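Local coordinates for Lin1840 protein (Listeria innocua serovar 6a, PDB 4ZO9) that probably hydrolyses terminal, non-reducing beta-D-glucosyl residues with release of beta-D-glucose, as a member of glycosyl hydrolase family 3, at residues L462-K467 with Y487-F492. The protein carries 2 engineered substitutions. Sequence-based numbering, arbitrary orientation.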
ATOM      1  N   LEU A 462     -22.365  -7.215  26.187  1.00  8.34           N
ATOM      2  CA  LEU A 462     -20.903  -7.330  26.244  1.00  8.25           C
ATOM      3  C   LEU A 462     -20.287  -6.092  25.615  1.00  8.37           C
ATOM      4  O   LEU A 462     -20.309  -5.935  24.392  1.00  9.98           O
ATOM      5  CB  LEU A 462     -20.463  -8.585  25.535  1.00  8.05           C
ATOM      6  CG  LEU A 462     -18.953  -8.866  25.505  1.00  9.02           C
ATOM      7  CD1 LEU A 462     -18.318  -8.848  26.882  1.00  9.59           C
ATOM      8  CD2 LEU A 462     -18.754 -10.243  24.870  1.00 10.01           C
ATOM      9  N   ALA A 463     -19.772  -5.183  26.439  1.00  9.18           N
ATOM     10  CA  ALA A 463     -19.296  -3.872  25.981  1.00  8.90           C
ATOM     11  C   ALA A 463     -17.770  -3.933  25.812  1.00  9.17           C
ATOM     12  O   ALA A 463     -17.013  -4.001  26.790  1.00  7.85           O
ATOM     13  CB  ALA A 463     -19.684  -2.794  26.987  1.00  9.54           C
ATOM     14  N   LEU A 464     -17.336  -4.008  24.554  1.00  8.71           N
ATOM     15  CA  LEU A 464     -15.942  -4.136  24.224  1.00  8.90           C
ATOM     16  C   LEU A 464     -15.480  -2.843  23.566  1.00  9.46           C
ATOM     17  O   LEU A 464     -16.290  -2.077  23.020  1.00 11.37           O
ATOM     18  CB  LEU A 464     -15.747  -5.277  23.239  1.00  9.32           C
ATOM     19  CG  LEU A 464     -16.229  -6.622  23.718  1.00  8.81           C
ATOM     20  CD1 LEU A 464     -15.975  -7.654  22.631  1.00  8.62           C
ATOM     21  CD2 LEU A 464     -15.574  -7.053  25.010  1.00  9.68           C
ATOM     22  N   GLY A 465     -14.187  -2.585  23.600  1.00  8.46           N
ATOM     23  CA  GLY A 465     -13.676  -1.441  22.852  1.00  8.54           C
ATOM     24  C   GLY A 465     -12.232  -1.079  22.965  1.00  8.06           C
ATOM     25  O   GLY A 465     -11.457  -1.698  23.742  1.00 10.14           O
ATOM     26  N   GLU A 466     -11.873  -0.052  22.181  1.00  7.83           N
ATOM     27  CA  GLU A 466     -10.552   0.561  22.263  1.00  7.92           C
ATOM     28  C   GLU A 466     -10.537   1.700  23.274  1.00  7.73           C
ATOM     29  O   GLU A 466     -11.523   2.396  23.399  1.00  6.27           O
ATOM     30  CB  GLU A 466     -10.154   1.189  20.914  1.00  7.57           C
ATOM     31  CG  GLU A 466     -10.124   0.247  19.739  1.00  7.46           C
ATOM     32  CD  GLU A 466      -9.539   0.895  18.489  1.00  7.51           C
ATOM     33  OE1 GLU A 466     -10.201   1.838  17.999  1.00  6.67           O
ATOM     34  OE2 GLU A 466      -8.459   0.473  18.004  1.00  7.85           O
ATOM     35  N   LYS A 467      -9.388   1.930  23.909  1.00  8.79           N
ATOM     36  CA  LYS A 467      -9.122   3.237  24.574  1.00  9.05           C
ATOM     37  C   LYS A 467      -8.944   4.245  23.433  1.00  9.35           C
ATOM     38  O   LYS A 467      -8.440   3.847  22.355  1.00  9.68           O
ATOM     39  CB  LYS A 467      -7.847   3.211  25.364  1.00  9.84           C
ATOM     40  CG  LYS A 467      -7.883   2.289  26.546  1.00 10.78           C
ATOM     41  CD  LYS A 467      -6.641   2.507  27.383  1.00 11.55           C
ATOM     42  CE  LYS A 467      -6.857   1.871  28.732  1.00 13.25           C
ATOM     43  NZ  LYS A 467      -5.682   1.037  29.072  1.00 14.78           N
ATOM     44  N   TYR A 487     -11.228 -10.551  22.892  1.00  7.98           N
ATOM     45  CA  TYR A 487     -11.690 -11.661  22.044  1.00  7.92           C
ATOM     46  C   TYR A 487     -11.881 -12.914  22.937  1.00  7.55           C
ATOM     47  O   TYR A 487     -12.839 -13.621  22.815  1.00  5.99           O
ATOM     48  CB  TYR A 487     -10.675 -11.919  20.923  1.00  7.32           C
ATOM     49  CG  TYR A 487     -10.612 -10.827  19.856  1.00  7.18           C
ATOM     50  CD1 TYR A 487     -11.596 -10.684  18.889  1.00  6.68           C
ATOM     51  CD2 TYR A 487      -9.605  -9.937  19.844  1.00  6.03           C
ATOM     52  CE1 TYR A 487     -11.514  -9.696  17.935  1.00  5.51           C
ATOM     53  CE2 TYR A 487      -9.521  -8.961  18.901  1.00  5.57           C
ATOM     54  CZ  TYR A 487     -10.475  -8.839  17.965  1.00  5.04           C
ATOM     55  OH  TYR A 487     -10.324  -7.808  17.071  1.00  5.17           O
ATOM     56  N   GLN A 488     -10.987 -13.121  23.890  1.00  8.83           N
ATOM     57  CA  GLN A 488     -11.149 -14.239  24.827  1.00 10.34           C
ATOM     58  C   GLN A 488     -12.390 -14.013  25.729  1.00  9.84           C
ATOM     59  O   GLN A 488     -13.034 -14.957  26.155  1.00  9.40           O
ATOM     60  CB  GLN A 488      -9.884 -14.435  25.701  1.00 12.69           C
ATOM     61  CG  GLN A 488      -8.630 -14.750  24.948  1.00 14.37           C
ATOM     62  CD  GLN A 488      -7.366 -14.392  25.736  1.00 22.28           C
ATOM     63  OE1 GLN A 488      -7.388 -13.734  26.812  1.00 24.86           O
ATOM     64  NE2 GLN A 488      -6.239 -14.794  25.191  1.00 28.02           N
ATOM     65  N   LEU A 489     -12.725 -12.770  26.021  1.00 10.14           N
ATOM     66  CA  LEU A 489     -13.886 -12.520  26.859  1.00 10.75           C
ATOM     67  C   LEU A 489     -15.129 -12.811  26.068  1.00 10.65           C
ATOM     68  O   LEU A 489     -16.056 -13.419  26.573  1.00  8.80           O
ATOM     69  CB  LEU A 489     -13.896 -11.099  27.384  1.00 11.39           C
ATOM     70  CG  LEU A 489     -15.116 -10.602  28.184  1.00 11.40           C
ATOM     71  CD1 LEU A 489     -15.422 -11.531  29.350  1.00 12.59           C
ATOM     72  CD2 LEU A 489     -14.910  -9.130  28.592  1.00 10.37           C
ATOM     73  N   ALA A 490     -15.130 -12.430  24.796  1.00 12.06           N
ATOM     74  CA  ALA A 490     -16.265 -12.761  23.939  1.00 10.33           C
ATOM     75  C   ALA A 490     -16.467 -14.290  23.780  1.00 10.26           C
ATOM     76  O   ALA A 490     -17.601 -14.759  23.777  1.00  7.46           O
ATOM     77  CB  ALA A 490     -16.107 -12.095  22.591  1.00 11.04           C
ATOM     78  N   LYS A 491     -15.370 -15.041  23.681  1.00  9.99           N
ATOM     79  CA  LYS A 491     -15.398 -16.504  23.593  1.00 11.82           C
ATOM     80  C   LYS A 491     -15.959 -17.082  24.895  1.00 11.46           C
ATOM     81  O   LYS A 491     -16.829 -17.895  24.860  1.00  9.77           O
ATOM     82  CB  LYS A 491     -13.994 -17.076  23.260  1.00 15.21           C
ATOM     83  CG  LYS A 491     -13.900 -18.602  22.984  1.00 17.36           C
ATOM     84  CD  LYS A 491     -12.498 -19.067  22.532  1.00 23.35           C
ATOM     85  CE  LYS A 491     -11.708 -19.793  23.628  1.00 26.67           C
ATOM     86  NZ  LYS A 491     -10.230 -19.853  23.370  1.00 27.91           N
ATOM     87  N   PHE A 492     -15.490 -16.601  26.043  1.00 12.94           N
ATOM     88  CA  PHE A 492     -15.997 -17.073  27.314  1.00 11.31           C
ATOM     89  C   PHE A 492     -17.490 -16.831  27.458  1.00 10.64           C
ATOM     90  O   PHE A 492     -18.237 -17.779  27.710  1.00 14.01           O
ATOM     91  CB  PHE A 492     -15.182 -16.453  28.467  1.00 11.71           C
ATOM     92  CG  PHE A 492     -15.664 -16.842  29.824  1.00 12.39           C
ATOM     93  CD1 PHE A 492     -15.433 -18.117  30.316  1.00 12.36           C
ATOM     94  CD2 PHE A 492     -16.311 -15.910  30.641  1.00 13.76           C
ATOM     95  CE1 PHE A 492     -15.898 -18.458  31.578  1.00 14.82           C
ATOM     96  CE2 PHE A 492     -16.792 -16.264  31.886  1.00 15.09           C
ATOM     97  CZ  PHE A 492     -16.574 -17.539  32.352  1.00 13.60           C
TER
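Leu462 and Leu464 push their side chains from strand 459-465 against Leu489 and Ala490 of helix 484-495, in the first half of a beta-alpha-beta unit that strand 500-505 completes. This is the C-terminal domain of a family 3 glycosidase, where the helix lies on a mixed sheet and runs back nearly antiparallel to the strand, at 164° between the two short segments and 9.9 Å between their axes. The contact is wholly apolar.

Its tight part is at Leu462, whose two methyls take separate partners, one Leu489 and the other Ala490. Leu462 CG stands anti to the backbone N (chi1 -180°), which carries the fork out toward the helix: Leu462 CD2 sits on the backbone of Ala490, 3.7 Å from Ala490 CA, while Leu462 CD1 meets Leu489 CD2 at 3.8 Å. The side chains of Leu462 and Leu489 run past each other in opposite directions, flank to flank. Ala490 has just a methyl here, and Leu462 CD2 lies 4.0 Å from Ala490 CB.

Leu464 makes the looser half. Leu464 CD2 is 4.2 Å from Leu489 CD2, and Leu515 of helix 513-516 packs on both Leu464 and Ala490. On the other face of the strand, Ala463 packs on Thr503 and Leu399. Solvent lies beyond the helix, where Gln488 and Lys491 are exposed. Within the buried contact, the longest touch is Leu464 CD1 to Ala490 CB, at 4.4 Å.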